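Local coordinates for protein ribulose bisphosphate carboxylase (Pyrococcus horikoshii, PDB 2CWX) that probably catalyses the addition of carbon dioxide and water to ribulose 1,5-bisphosphate within an archaeal AMP degradation pathway, giving two molecules of 3-phosphoglycerate, at residues Ala43-Ser48 with Gly111-Lys116; Ile305-Ile310 with Arg341-Val346; Gly385-Arg390 with Ser409-Lys414. All coordinates share one frame; numbering follows the deposited sequence.

Contact 1. Residues Ala43-Ser48 with Gly111-Lys116; sequences AGRIAS and GMKALK
R45 and I46, on one side of helix 39-49, pack on the turn that opens strand 115-124, beside strand 25-34 of the mixed sheet in the N-terminal domain of the RuBisCO large chain. The turn is a type I beta turn from M112 to L115, closed by the bond from L115 N to M112 O, and its side chains M112, A114 and L115 face the helix. No hydrogen bond crosses between the two segments, so what joins them is van der Waals contact. R45 has the greatest surface buried here. Its chain runs extended from CG to NE and lies along the methyl of A114: R45 CD comes to 3.4 Å from A114 CB, and R45 NE to 3.8 Å from the same carbon. The guanidinium sits obliquely to that methyl, and its NH1 forms a salt bridge with E41 one turn back on the same helix. That pairing probably eases the approach of R45 NH2 to K113 NZ, two like charges 4.4 Å apart. K113 in turn packs on K318, the predicted transition-state stabiliser of the second subunit, and R287 of that subunit donates a hydrogen bond to M112 O, consistent with RuBisCO active sites lying where an N-terminal domain meets its partner's barrel. I46 is reached from the turn by two side chains, each crossing it at about a right angle. L115 brings its CD1 to 3.9 Å from I46 CG1, and F32 of strand 25-34 touches both residues. M112 comes in beside the helix backbone, its sulfur SD 3.8 Å from R45 O. A bend at the end of its chain (chi3 -65°) then turns the terminal methyl onto I46, where M112 CE rests 3.5 Å from I46 CG1 and 3.7 Å from I46 CA.

Contact 2. Residues Ile305-Ile310 with Arg341-Val346; sequences IGVDQI and RPVFPV
Q309 and I310 pair in parallel with F344 and P345 as neighbouring strands of the catalytic TIM barrel. Three backbone hydrogen bonds join them. F344 N donates to D308 O, just before the strand, at 3.0 Å, I310 N to F344 O in a nearly linear approach to the carbonyl, and V346 N to I310 O at 2.9 Å from well above the carbonyl plane, 40° out of it. F344 O also receives a CA-H...O contact from Q309 CA, at 3.1 Å. Among the apolar contacts, V343 CG1 lies anti to the backbone N (chi1 175°), which sets it against D308 O and 4.0 Å from I310 CG2; Q309 CB meets V346 CG2 at 3.8 Å. The other methyl, V343 CG2, presses to 3.4 Å from V307 O, a buried carbonyl without a hydrogen-bonding partner. The polar ends turn elsewhere, D308 to the backbone N of I275, F138 and G139, Q309 OE1 to H276 ND1. V346 stands beside H311 and Q370, predicted substrate-binding residues. The pair closes a beta-alpha-beta unit through helix 323-334, which packs on I310, V343 and P345; Q309 and F344 share the other face and touch I143 of helix 139-147, and strands 274-278 and 368-370 flank the two.

Contact 3. Residues Gly385-Arg390 with Ser409-Lys414; sequences GAKALR and SPELKK
K387 and E411 form the salt bridge of this contact, with K387 NZ 3.1 Å from E411 OE2. The ammonium comes to the syn side of that oxygen but lies 34° out of the carboxylate plane. Bends along the lysine chain carry it obliquely across the glutamate, so that K387 CE also approaches E411 OE2, at 3.5 Å. The same NZ makes a second salt bridge to D391, one turn further along helix 382-398, and it passes 4.0 Å from S409 CB. With an alanine here in place of K387, the carboxylates of E411 and D391 would probably lose their shared positive partner. Further in, the packing is backbone-close: A388 CB sits 3.8 Å from both E411 O and L412 N, and the axes of the two short helical segments cross at 90° with a closest approach of 7.9 Å. L412, its CG anti to the backbone N (chi1 -178°), lays CD1 3.8 Å from A388 O and goes on to P353 and A392. The contact sets C-terminal helix 410-421 against helix 382-398, which comes after strand 368-370 and the short helix 372-376. E411 O is hydrogen-bonded to H378 NE2. The chemistry of the contact is two-layered: a methyl against backbone holds the helices close at A388, while beside it one ammonium, divided between two acids, ties helix 410-421 to helix 382-398 by charge.

The three contacts follow one another along the chain without overlap, from the N-terminal domain into the barrel and on to its C-terminal end. Contact 1 joins helix 39-49 to the start of strand 115-124 in the mixed sheet, while contacts 2 and 3 both belong to the catalytic domain. Contact 2 pairs adjacent strands of the eight-stranded parallel barrel near the centre of the chain; contact 3 lies on its outer helices. Centres are about 33 Å apart for contacts 1 and 2, about 28 Å for 2 and 3, and about 55 Å for 1 and 3, which lie on opposite sides of the chain's centre. The contacts therefore lie in three separate parts of the fold: the N-terminal domain, where the turn touches a second subunit, the barrel wall and the C-terminal helices.

Contact 1. Residues Ala43-Ser48 with Gly111-Lys116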
ATOM      1  N   ALA A  43     -48.001 -17.923 -19.229  1.00 27.87           N
ATOM      2  CA  ALA A  43     -47.336 -16.640 -19.499  1.00 27.77           C
ATOM      3  C   ALA A  43     -47.275 -15.738 -18.271  1.00 27.90           C
ATOM      4  O   ALA A  43     -46.257 -15.102 -18.011  1.00 27.75           O
ATOM      5  CB  ALA A  43     -48.017 -15.913 -20.666  1.00 26.83           C
ATOM      6  N   GLY A  44     -48.375 -15.691 -17.523  1.00 28.32           N
ATOM      7  CA  GLY A  44     -48.444 -14.975 -16.263  1.00 28.57           C
ATOM      8  C   GLY A  44     -47.553 -15.599 -15.205  1.00 28.96           C
ATOM      9  O   GLY A  44     -46.979 -14.899 -14.380  1.00 29.39           O
ATOM     10  N   ARG A  45     -47.428 -16.918 -15.219  1.00 29.34           N
ATOM     11  CA  ARG A  45     -46.495 -17.585 -14.325  1.00 29.54           C
ATOM     12  C   ARG A  45     -45.061 -17.140 -14.653  1.00 28.27           C
ATOM     13  O   ARG A  45     -44.270 -16.932 -13.751  1.00 27.85           O
ATOM     14  CB  ARG A  45     -46.624 -19.117 -14.401  1.00 30.73           C
ATOM     15  CG  ARG A  45     -47.676 -19.731 -13.433  1.00 35.84           C
ATOM     16  CD  ARG A  45     -47.672 -21.308 -13.415  1.00 42.99           C
ATOM     17  NE  ARG A  45     -48.164 -21.959 -12.178  1.00 46.31           N
ATOM     18  CZ  ARG A  45     -49.433 -22.018 -11.802  1.00 51.59           C
ATOM     19  NH1 ARG A  45     -50.369 -21.433 -12.528  1.00 53.60           N
ATOM     20  NH2 ARG A  45     -49.784 -22.649 -10.677  1.00 53.18           N
ATOM     21  N   ILE A  46     -44.738 -16.997 -15.940  1.00 27.19           N
ATOM     22  CA  ILE A  46     -43.410 -16.567 -16.362  1.00 26.49           C
ATOM     23  C   ILE A  46     -43.156 -15.146 -15.872  1.00 25.99           C
ATOM     24  O   ILE A  46     -42.109 -14.864 -15.277  1.00 25.77           O
ATOM     25  CB  ILE A  46     -43.261 -16.663 -17.897  1.00 26.03           C
ATOM     26  CG1 ILE A  46     -43.241 -18.126 -18.357  1.00 24.05           C
ATOM     27  CG2 ILE A  46     -42.007 -15.989 -18.347  1.00 25.70           C
ATOM     28  CD1 ILE A  46     -43.406 -18.282 -19.840  1.00 21.65           C
ATOM     29  N   ALA A  47     -44.136 -14.275 -16.101  1.00 26.20           N
ATOM     30  CA  ALA A  47     -44.065 -12.871 -15.710  1.00 26.88           C
ATOM     31  C   ALA A  47     -43.915 -12.692 -14.197  1.00 27.73           C
ATOM     32  O   ALA A  47     -43.125 -11.872 -13.729  1.00 28.37           O
ATOM     33  CB  ALA A  47     -45.286 -12.119 -16.220  1.00 26.68           C
ATOM     34  N   SER A  48     -44.650 -13.499 -13.450  1.00 28.47           N
ATOM     35  CA  SER A  48     -44.604 -13.503 -11.996  1.00 29.14           C
ATOM     36  C   SER A  48     -43.275 -13.988 -11.468  1.00 29.67           C
ATOM     37  O   SER A  48     -42.634 -13.339 -10.649  1.00 30.70           O
ATOM     38  CB  SER A  48     -45.708 -14.422 -11.453  1.00 29.47           C
ATOM     39  OG  SER A  48     -45.621 -14.529 -10.045  1.00 31.05           O
ATOM     40  N   GLY A 111     -37.109 -23.833 -14.831  1.00 35.81           N
ATOM     41  CA  GLY A 111     -37.469 -24.998 -14.048  1.00 36.94           C
ATOM     42  C   GLY A 111     -38.964 -25.160 -13.760  1.00 37.79           C
ATOM     43  O   GLY A 111     -39.354 -26.122 -13.111  1.00 38.25           O
ATOM     44  N   MET A 112     -39.800 -24.261 -14.260  1.00 38.50           N
ATOM     45  CA  MET A 112     -41.208 -24.226 -13.880  1.00 39.26           C
ATOM     46  C   MET A 112     -42.007 -25.434 -14.352  1.00 39.72           C
ATOM     47  O   MET A 112     -42.001 -25.770 -15.538  1.00 39.11           O
ATOM     48  CB  MET A 112     -41.834 -22.942 -14.394  1.00 39.72           C
ATOM     49  CG  MET A 112     -41.320 -21.712 -13.638  1.00 41.63           C
ATOM     50  SD  MET A 112     -42.401 -20.265 -13.805  1.00 47.51           S
ATOM     51  CE  MET A 112     -42.217 -19.995 -15.547  1.00 43.85           C
ATOM     52  N   LYS A 113     -42.685 -26.080 -13.401  1.00 40.67           N
ATOM     53  CA  LYS A 113     -43.445 -27.317 -13.656  1.00 41.62           C
ATOM     54  C   LYS A 113     -44.640 -27.088 -14.593  1.00 40.51           C
ATOM     55  O   LYS A 113     -45.063 -28.003 -15.285  1.00 40.23           O
ATOM     56  CB  LYS A 113     -43.916 -27.987 -12.344  1.00 42.43           C
ATOM     57  CG  LYS A 113     -44.837 -27.113 -11.440  1.00 46.05           C
ATOM     58  CD  LYS A 113     -46.312 -27.608 -11.359  1.00 49.92           C
ATOM     59  CE  LYS A 113     -47.311 -26.457 -11.074  1.00 52.00           C
ATOM     60  NZ  LYS A 113     -47.677 -26.323  -9.629  1.00 52.99           N
ATOM     61  N   ALA A 114     -45.142 -25.856 -14.636  1.00 39.55           N
ATOM     62  CA  ALA A 114     -46.300 -25.523 -15.454  1.00 38.82           C
ATOM     63  C   ALA A 114     -45.943 -25.323 -16.926  1.00 38.10           C
ATOM     64  O   ALA A 114     -46.833 -25.063 -17.737  1.00 37.59           O
ATOM     65  CB  ALA A 114     -46.995 -24.282 -14.906  1.00 39.04           C
ATOM     66  N   LEU A 115     -44.650 -25.415 -17.259  1.00 37.09           N
ATOM     67  CA  LEU A 115     -44.184 -25.363 -18.645  1.00 36.88           C
ATOM     68  C   LEU A 115     -43.499 -26.664 -19.015  1.00 36.54           C
ATOM     69  O   LEU A 115     -42.846 -27.281 -18.190  1.00 36.51           O
ATOM     70  CB  LEU A 115     -43.201 -24.208 -18.866  1.00 36.97           C
ATOM     71  CG  LEU A 115     -43.519 -22.851 -18.229  1.00 37.11           C
ATOM     72  CD1 LEU A 115     -42.316 -21.896 -18.378  1.00 38.24           C
ATOM     73  CD2 LEU A 115     -44.737 -22.264 -18.864  1.00 36.77           C
ATOM     74  N   LYS A 116     -43.675 -27.087 -20.254  1.00 36.54           N
ATOM     75  CA  LYS A 116     -42.916 -28.205 -20.809  1.00 36.75           C
ATOM     76  C   LYS A 116     -41.548 -27.712 -21.306  1.00 36.18           C
ATOM     77  O   LYS A 116     -40.550 -28.462 -21.296  1.00 36.26           O
ATOM     78  CB  LYS A 116     -43.658 -28.837 -21.991  1.00 36.92           C
ATOM     79  CG  LYS A 116     -44.414 -30.128 -21.672  1.00 39.73           C
ATOM     80  CD  LYS A 116     -45.285 -30.571 -22.856  1.00 41.21           C
ATOM     81  CE  LYS A 116     -46.499 -31.416 -22.413  1.00 43.26           C
ATOM     82  NZ  LYS A 116     -47.524 -30.599 -21.722  1.00 43.16           N
TER

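Contact 2. Residues Ile305-Ile310 with Arg341-Val346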
ATOM      1  N   ILE A 305     -22.006  -5.849 -22.519  1.00 20.10           N
ATOM      2  CA  ILE A 305     -20.871  -5.810 -21.592  1.00 20.13           C
ATOM      3  C   ILE A 305     -19.668  -5.314 -22.332  1.00 20.70           C
ATOM      4  O   ILE A 305     -18.956  -4.395 -21.889  1.00 20.85           O
ATOM      5  CB  ILE A 305     -20.612  -7.183 -20.952  1.00 20.25           C
ATOM      6  CG1 ILE A 305     -21.771  -7.581 -20.079  1.00 22.48           C
ATOM      7  CG2 ILE A 305     -19.342  -7.163 -20.062  1.00 21.46           C
ATOM      8  CD1 ILE A 305     -21.749  -9.048 -19.630  1.00 25.72           C
ATOM      9  N   GLY A 306     -19.439  -5.916 -23.486  1.00 21.08           N
ATOM     10  CA  GLY A 306     -18.521  -5.365 -24.460  1.00 20.92           C
ATOM     11  C   GLY A 306     -17.385  -6.303 -24.837  1.00 21.61           C
ATOM     12  O   GLY A 306     -16.247  -5.917 -24.709  1.00 21.82           O
ATOM     13  N   VAL A 307     -17.702  -7.509 -25.296  1.00 21.53           N
ATOM     14  CA  VAL A 307     -16.733  -8.277 -26.105  1.00 22.14           C
ATOM     15  C   VAL A 307     -16.557  -7.589 -27.477  1.00 20.78           C
ATOM     16  O   VAL A 307     -17.448  -6.973 -27.958  1.00 20.46           O
ATOM     17  CB  VAL A 307     -17.123  -9.742 -26.261  1.00 20.94           C
ATOM     18  CG1 VAL A 307     -17.390 -10.386 -24.862  1.00 21.93           C
ATOM     19  CG2 VAL A 307     -18.329  -9.911 -27.115  1.00 23.38           C
ATOM     20  N   ASP A 308     -15.372  -7.682 -28.052  1.00 20.72           N
ATOM     21  CA  ASP A 308     -15.030  -7.030 -29.306  1.00 20.61           C
ATOM     22  C   ASP A 308     -15.203  -7.933 -30.516  1.00 21.42           C
ATOM     23  O   ASP A 308     -15.436  -7.430 -31.611  1.00 22.07           O
ATOM     24  CB  ASP A 308     -13.609  -6.477 -29.251  1.00 20.15           C
ATOM     25  CG  ASP A 308     -13.436  -5.466 -28.157  1.00 20.65           C
ATOM     26  OD1 ASP A 308     -13.777  -4.275 -28.396  1.00 19.72           O
ATOM     27  OD2 ASP A 308     -12.957  -5.742 -27.022  1.00 19.61           O
ATOM     28  N   GLN A 309     -15.076  -9.246 -30.326  1.00 21.44           N
ATOM     29  CA  GLN A 309     -15.307 -10.244 -31.375  1.00 22.37           C
ATOM     30  C   GLN A 309     -15.958 -11.423 -30.676  1.00 22.30           C
ATOM     31  O   GLN A 309     -15.627 -11.704 -29.523  1.00 23.51           O
ATOM     32  CB  GLN A 309     -14.004 -10.759 -32.038  1.00 22.09           C
ATOM     33  CG  GLN A 309     -12.898  -9.862 -31.940  1.00 25.74           C
ATOM     34  CD  GLN A 309     -11.651 -10.242 -32.677  1.00 20.92           C
ATOM     35  OE1 GLN A 309     -11.143 -11.377 -32.575  1.00 26.23           O
ATOM     36  NE2 GLN A 309     -11.050  -9.253 -33.295  1.00 22.36           N
ATOM     37  N   ILE A 310     -16.840 -12.117 -31.347  1.00 22.52           N
ATOM     38  CA  ILE A 310     -17.440 -13.321 -30.813  1.00 24.10           C
ATOM     39  C   ILE A 310     -17.706 -14.347 -31.904  1.00 25.85           C
ATOM     40  O   ILE A 310     -18.104 -13.977 -32.992  1.00 24.52           O
ATOM     41  CB  ILE A 310     -18.750 -12.988 -30.046  1.00 23.70           C
ATOM     42  CG1 ILE A 310     -19.244 -14.193 -29.267  1.00 22.21           C
ATOM     43  CG2 ILE A 310     -19.834 -12.493 -30.965  1.00 23.07           C
ATOM     44  CD1 ILE A 310     -20.344 -13.831 -28.230  1.00 22.93           C
ATOM     45  N   ARG A 341     -20.625  -0.049 -29.420  1.00 21.34           N
ATOM     46  CA  ARG A 341     -19.913  -0.303 -30.654  1.00 21.47           C
ATOM     47  C   ARG A 341     -20.257  -1.680 -31.221  1.00 21.25           C
ATOM     48  O   ARG A 341     -20.602  -2.603 -30.484  1.00 20.14           O
ATOM     49  CB  ARG A 341     -18.403  -0.210 -30.466  1.00 21.44           C
ATOM     50  CG  ARG A 341     -17.883   1.185 -30.292  1.00 23.60           C
ATOM     51  CD  ARG A 341     -16.386   1.150 -30.041  1.00 27.92           C
ATOM     52  NE  ARG A 341     -15.753   2.454 -29.869  1.00 32.20           N
ATOM     53  CZ  ARG A 341     -15.270   3.192 -30.862  1.00 41.44           C
ATOM     54  NH1 ARG A 341     -15.340   2.795 -32.141  1.00 44.29           N
ATOM     55  NH2 ARG A 341     -14.722   4.370 -30.581  1.00 44.63           N
ATOM     56  N   PRO A 342     -20.195  -1.786 -32.543  1.00 21.81           N
ATOM     57  CA  PRO A 342     -20.367  -3.074 -33.228  1.00 22.19           C
ATOM     58  C   PRO A 342     -19.244  -4.066 -32.906  1.00 21.42           C
ATOM     59  O   PRO A 342     -18.151  -3.664 -32.560  1.00 22.03           O
ATOM     60  CB  PRO A 342     -20.348  -2.694 -34.704  1.00 22.02           C
ATOM     61  CG  PRO A 342     -19.670  -1.457 -34.786  1.00 23.64           C
ATOM     62  CD  PRO A 342     -19.931  -0.692 -33.487  1.00 22.08           C
ATOM     63  N   VAL A 343     -19.569  -5.340 -32.973  1.00 21.28           N
ATOM     64  CA  VAL A 343     -18.710  -6.469 -32.618  1.00 20.53           C
ATOM     65  C   VAL A 343     -18.403  -7.224 -33.920  1.00 21.13           C
ATOM     66  O   VAL A 343     -19.303  -7.423 -34.765  1.00 19.88           O
ATOM     67  CB  VAL A 343     -19.478  -7.419 -31.661  1.00 20.33           C
ATOM     68  CG1 VAL A 343     -18.696  -8.695 -31.340  1.00 19.01           C
ATOM     69  CG2 VAL A 343     -19.856  -6.683 -30.346  1.00 20.30           C
ATOM     70  N   PHE A 344     -17.154  -7.653 -34.088  1.00 20.87           N
ATOM     71  CA  PHE A 344     -16.839  -8.561 -35.201  1.00 21.27           C
ATOM     72  C   PHE A 344     -17.417  -9.940 -34.957  1.00 21.96           C
ATOM     73  O   PHE A 344     -17.045 -10.574 -33.969  1.00 22.47           O
ATOM     74  CB  PHE A 344     -15.351  -8.808 -35.304  1.00 21.06           C
ATOM     75  CG  PHE A 344     -14.604  -7.908 -36.252  1.00 20.91           C
ATOM     76  CD1 PHE A 344     -13.645  -7.055 -35.771  1.00 21.41           C
ATOM     77  CD2 PHE A 344     -14.791  -7.989 -37.605  1.00 21.54           C
ATOM     78  CE1 PHE A 344     -12.892  -6.252 -36.620  1.00 22.91           C
ATOM     79  CE2 PHE A 344     -14.062  -7.174 -38.475  1.00 23.97           C
ATOM     80  CZ  PHE A 344     -13.120  -6.302 -37.991  1.00 23.54           C
ATOM     81  N   PRO A 345     -18.236 -10.459 -35.856  1.00 21.16           N
ATOM     82  CA  PRO A 345     -18.501 -11.888 -35.872  1.00 22.55           C
ATOM     83  C   PRO A 345     -17.244 -12.659 -36.225  1.00 22.83           C
ATOM     84  O   PRO A 345     -16.468 -12.189 -37.025  1.00 22.43           O
ATOM     85  CB  PRO A 345     -19.531 -12.059 -37.012  1.00 22.56           C
ATOM     86  CG  PRO A 345     -20.018 -10.701 -37.311  1.00 21.49           C
ATOM     87  CD  PRO A 345     -18.960  -9.753 -36.911  1.00 21.91           C
ATOM     88  N   VAL A 346     -17.066 -13.837 -35.646  1.00 23.59           N
ATOM     89  CA  VAL A 346     -15.930 -14.684 -35.975  1.00 25.10           C
ATOM     90  C   VAL A 346     -16.563 -15.882 -36.657  1.00 26.63           C
ATOM     91  O   VAL A 346     -17.417 -16.566 -36.073  1.00 25.78           O
ATOM     92  CB  VAL A 346     -15.166 -15.159 -34.709  1.00 25.21           C
ATOM     93  CG1 VAL A 346     -13.985 -16.058 -35.060  1.00 26.01           C
ATOM     94  CG2 VAL A 346     -14.701 -13.956 -33.913  1.00 25.70           C
TER

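Contact 3. Residues Gly385-Arg390 with Ser409-Lys414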
ATOM      1  N   GLY A 385      -0.388 -22.384 -46.091  1.00 22.77           N
ATOM      2  CA  GLY A 385      -1.821 -22.340 -45.865  1.00 21.95           C
ATOM      3  C   GLY A 385      -2.279 -20.925 -45.561  1.00 22.05           C
ATOM      4  O   GLY A 385      -3.328 -20.502 -46.019  1.00 21.12           O
ATOM      5  N   ALA A 386      -1.469 -20.190 -44.801  1.00 22.85           N
ATOM      6  CA  ALA A 386      -1.774 -18.811 -44.441  1.00 22.71           C
ATOM      7  C   ALA A 386      -1.780 -17.954 -45.691  1.00 23.03           C
ATOM      8  O   ALA A 386      -2.679 -17.152 -45.882  1.00 22.26           O
ATOM      9  CB  ALA A 386      -0.749 -18.275 -43.455  1.00 23.23           C
ATOM     10  N   LYS A 387      -0.776 -18.136 -46.543  1.00 23.51           N
ATOM     11  CA  LYS A 387      -0.682 -17.394 -47.796  1.00 23.98           C
ATOM     12  C   LYS A 387      -1.882 -17.707 -48.671  1.00 23.05           C
ATOM     13  O   LYS A 387      -2.485 -16.812 -49.241  1.00 22.81           O
ATOM     14  CB  LYS A 387       0.595 -17.761 -48.551  1.00 24.89           C
ATOM     15  CG  LYS A 387       1.309 -16.617 -49.241  1.00 29.79           C
ATOM     16  CD  LYS A 387       0.661 -16.138 -50.523  1.00 34.68           C
ATOM     17  CE  LYS A 387       1.702 -15.695 -51.585  1.00 35.76           C
ATOM     18  NZ  LYS A 387       1.245 -15.921 -53.025  1.00 36.97           N
ATOM     19  N   ALA A 388      -2.224 -18.984 -48.793  1.00 22.60           N
ATOM     20  CA  ALA A 388      -3.356 -19.391 -49.635  1.00 21.78           C
ATOM     21  C   ALA A 388      -4.685 -18.747 -49.166  1.00 21.20           C
ATOM     22  O   ALA A 388      -5.520 -18.316 -49.956  1.00 19.95           O
ATOM     23  CB  ALA A 388      -3.475 -20.865 -49.622  1.00 22.08           C
ATOM     24  N   LEU A 389      -4.865 -18.678 -47.866  1.00 21.54           N
ATOM     25  CA  LEU A 389      -6.084 -18.106 -47.297  1.00 21.78           C
ATOM     26  C   LEU A 389      -6.118 -16.627 -47.611  1.00 21.91           C
ATOM     27  O   LEU A 389      -7.155 -16.084 -48.053  1.00 21.17           O
ATOM     28  CB  LEU A 389      -6.123 -18.337 -45.774  1.00 21.54           C
ATOM     29  CG  LEU A 389      -7.335 -17.791 -45.024  1.00 22.28           C
ATOM     30  CD1 LEU A 389      -8.564 -18.515 -45.528  1.00 24.88           C
ATOM     31  CD2 LEU A 389      -7.190 -17.953 -43.488  1.00 22.31           C
ATOM     32  N   ARG A 390      -4.981 -15.959 -47.406  1.00 21.67           N
ATOM     33  CA  ARG A 390      -4.949 -14.514 -47.645  1.00 21.46           C
ATOM     34  C   ARG A 390      -5.211 -14.226 -49.110  1.00 21.80           C
ATOM     35  O   ARG A 390      -5.871 -13.233 -49.461  1.00 21.40           O
ATOM     36  CB  ARG A 390      -3.628 -13.906 -47.188  1.00 21.45           C
ATOM     37  CG  ARG A 390      -3.543 -13.781 -45.652  1.00 20.30           C
ATOM     38  CD  ARG A 390      -4.338 -12.611 -45.094  1.00 19.53           C
ATOM     39  NE  ARG A 390      -4.024 -11.333 -45.722  1.00 17.77           N
ATOM     40  CZ  ARG A 390      -2.962 -10.600 -45.409  1.00 18.42           C
ATOM     41  NH1 ARG A 390      -2.097 -10.999 -44.498  1.00 19.70           N
ATOM     42  NH2 ARG A 390      -2.739  -9.470 -46.043  1.00 21.52           N
ATOM     43  N   SER A 409      -0.514 -17.450 -57.725  1.00 31.67           N
ATOM     44  CA  SER A 409      -0.364 -17.850 -56.310  1.00 30.48           C
ATOM     45  C   SER A 409      -0.277 -19.365 -56.213  1.00 29.05           C
ATOM     46  O   SER A 409      -1.303 -20.041 -56.162  1.00 28.10           O
ATOM     47  CB  SER A 409      -1.540 -17.345 -55.479  1.00 30.83           C
ATOM     48  OG  SER A 409      -2.269 -16.346 -56.177  1.00 33.34           O
ATOM     49  N   PRO A 410       0.939 -19.910 -56.222  1.00 28.09           N
ATOM     50  CA  PRO A 410       1.123 -21.379 -56.210  1.00 26.88           C
ATOM     51  C   PRO A 410       0.511 -22.055 -54.968  1.00 26.20           C
ATOM     52  O   PRO A 410       0.069 -23.199 -55.037  1.00 23.76           O
ATOM     53  CB  PRO A 410       2.649 -21.556 -56.229  1.00 27.60           C
ATOM     54  CG  PRO A 410       3.219 -20.224 -56.665  1.00 28.37           C
ATOM     55  CD  PRO A 410       2.217 -19.176 -56.287  1.00 27.81           C
ATOM     56  N   GLU A 411       0.435 -21.321 -53.861  1.00 24.96           N
ATOM     57  CA  GLU A 411      -0.028 -21.899 -52.622  1.00 25.40           C
ATOM     58  C   GLU A 411      -1.560 -22.074 -52.669  1.00 24.39           C
ATOM     59  O   GLU A 411      -2.084 -23.122 -52.301  1.00 24.07           O
ATOM     60  CB  GLU A 411       0.479 -21.060 -51.445  1.00 26.94           C
ATOM     61  CG  GLU A 411       2.019 -21.005 -51.402  1.00 28.52           C
ATOM     62  CD  GLU A 411       2.676 -19.711 -51.940  1.00 33.56           C
ATOM     63  OE1 GLU A 411       3.832 -19.499 -51.483  1.00 40.09           O
ATOM     64  OE2 GLU A 411       2.120 -18.911 -52.788  1.00 29.86           O
ATOM     65  N   LEU A 412      -2.258 -21.084 -53.194  1.00 23.65           N
ATOM     66  CA  LEU A 412      -3.681 -21.222 -53.489  1.00 23.27           C
ATOM     67  C   LEU A 412      -3.951 -22.294 -54.551  1.00 23.53           C
ATOM     68  O   LEU A 412      -4.882 -23.087 -54.414  1.00 21.64           O
ATOM     69  CB  LEU A 412      -4.293 -19.898 -53.940  1.00 23.10           C
ATOM     70  CG  LEU A 412      -5.804 -19.872 -54.251  1.00 21.40           C
ATOM     71  CD1 LEU A 412      -6.649 -20.311 -53.031  1.00 22.28           C
ATOM     72  CD2 LEU A 412      -6.184 -18.481 -54.652  1.00 21.90           C
ATOM     73  N   LYS A 413      -3.166 -22.303 -55.615  1.00 24.02           N
ATOM     74  CA  LYS A 413      -3.331 -23.316 -56.657  1.00 24.84           C
ATOM     75  C   LYS A 413      -3.350 -24.727 -56.069  1.00 25.30           C
ATOM     76  O   LYS A 413      -4.215 -25.550 -56.395  1.00 24.12           O
ATOM     77  CB  LYS A 413      -2.220 -23.209 -57.690  1.00 25.72           C
ATOM     78  CG  LYS A 413      -2.317 -24.272 -58.809  1.00 27.14           C
ATOM     79  CD  LYS A 413      -1.566 -23.886 -60.069  1.00 31.68           C
ATOM     80  CE  LYS A 413      -1.983 -24.813 -61.240  1.00 35.06           C
ATOM     81  NZ  LYS A 413      -0.874 -25.164 -62.209  1.00 37.45           N
ATOM     82  N   LYS A 414      -2.387 -24.987 -55.190  1.00 25.85           N
ATOM     83  CA  LYS A 414      -2.188 -26.302 -54.630  1.00 26.80           C
ATOM     84  C   LYS A 414      -3.339 -26.643 -53.680  1.00 26.59           C
ATOM     85  O   LYS A 414      -3.827 -27.766 -53.669  1.00 25.72           O
ATOM     86  CB  LYS A 414      -0.861 -26.336 -53.878  1.00 27.48           C
ATOM     87  CG  LYS A 414      -0.354 -27.717 -53.569  1.00 32.07           C
ATOM     88  CD  LYS A 414       1.126 -27.654 -53.129  1.00 36.55           C
ATOM     89  CE  LYS A 414       2.008 -28.654 -53.815  1.00 37.12           C
ATOM     90  NZ  LYS A 414       3.181 -29.071 -52.939  1.00 38.91           N
TER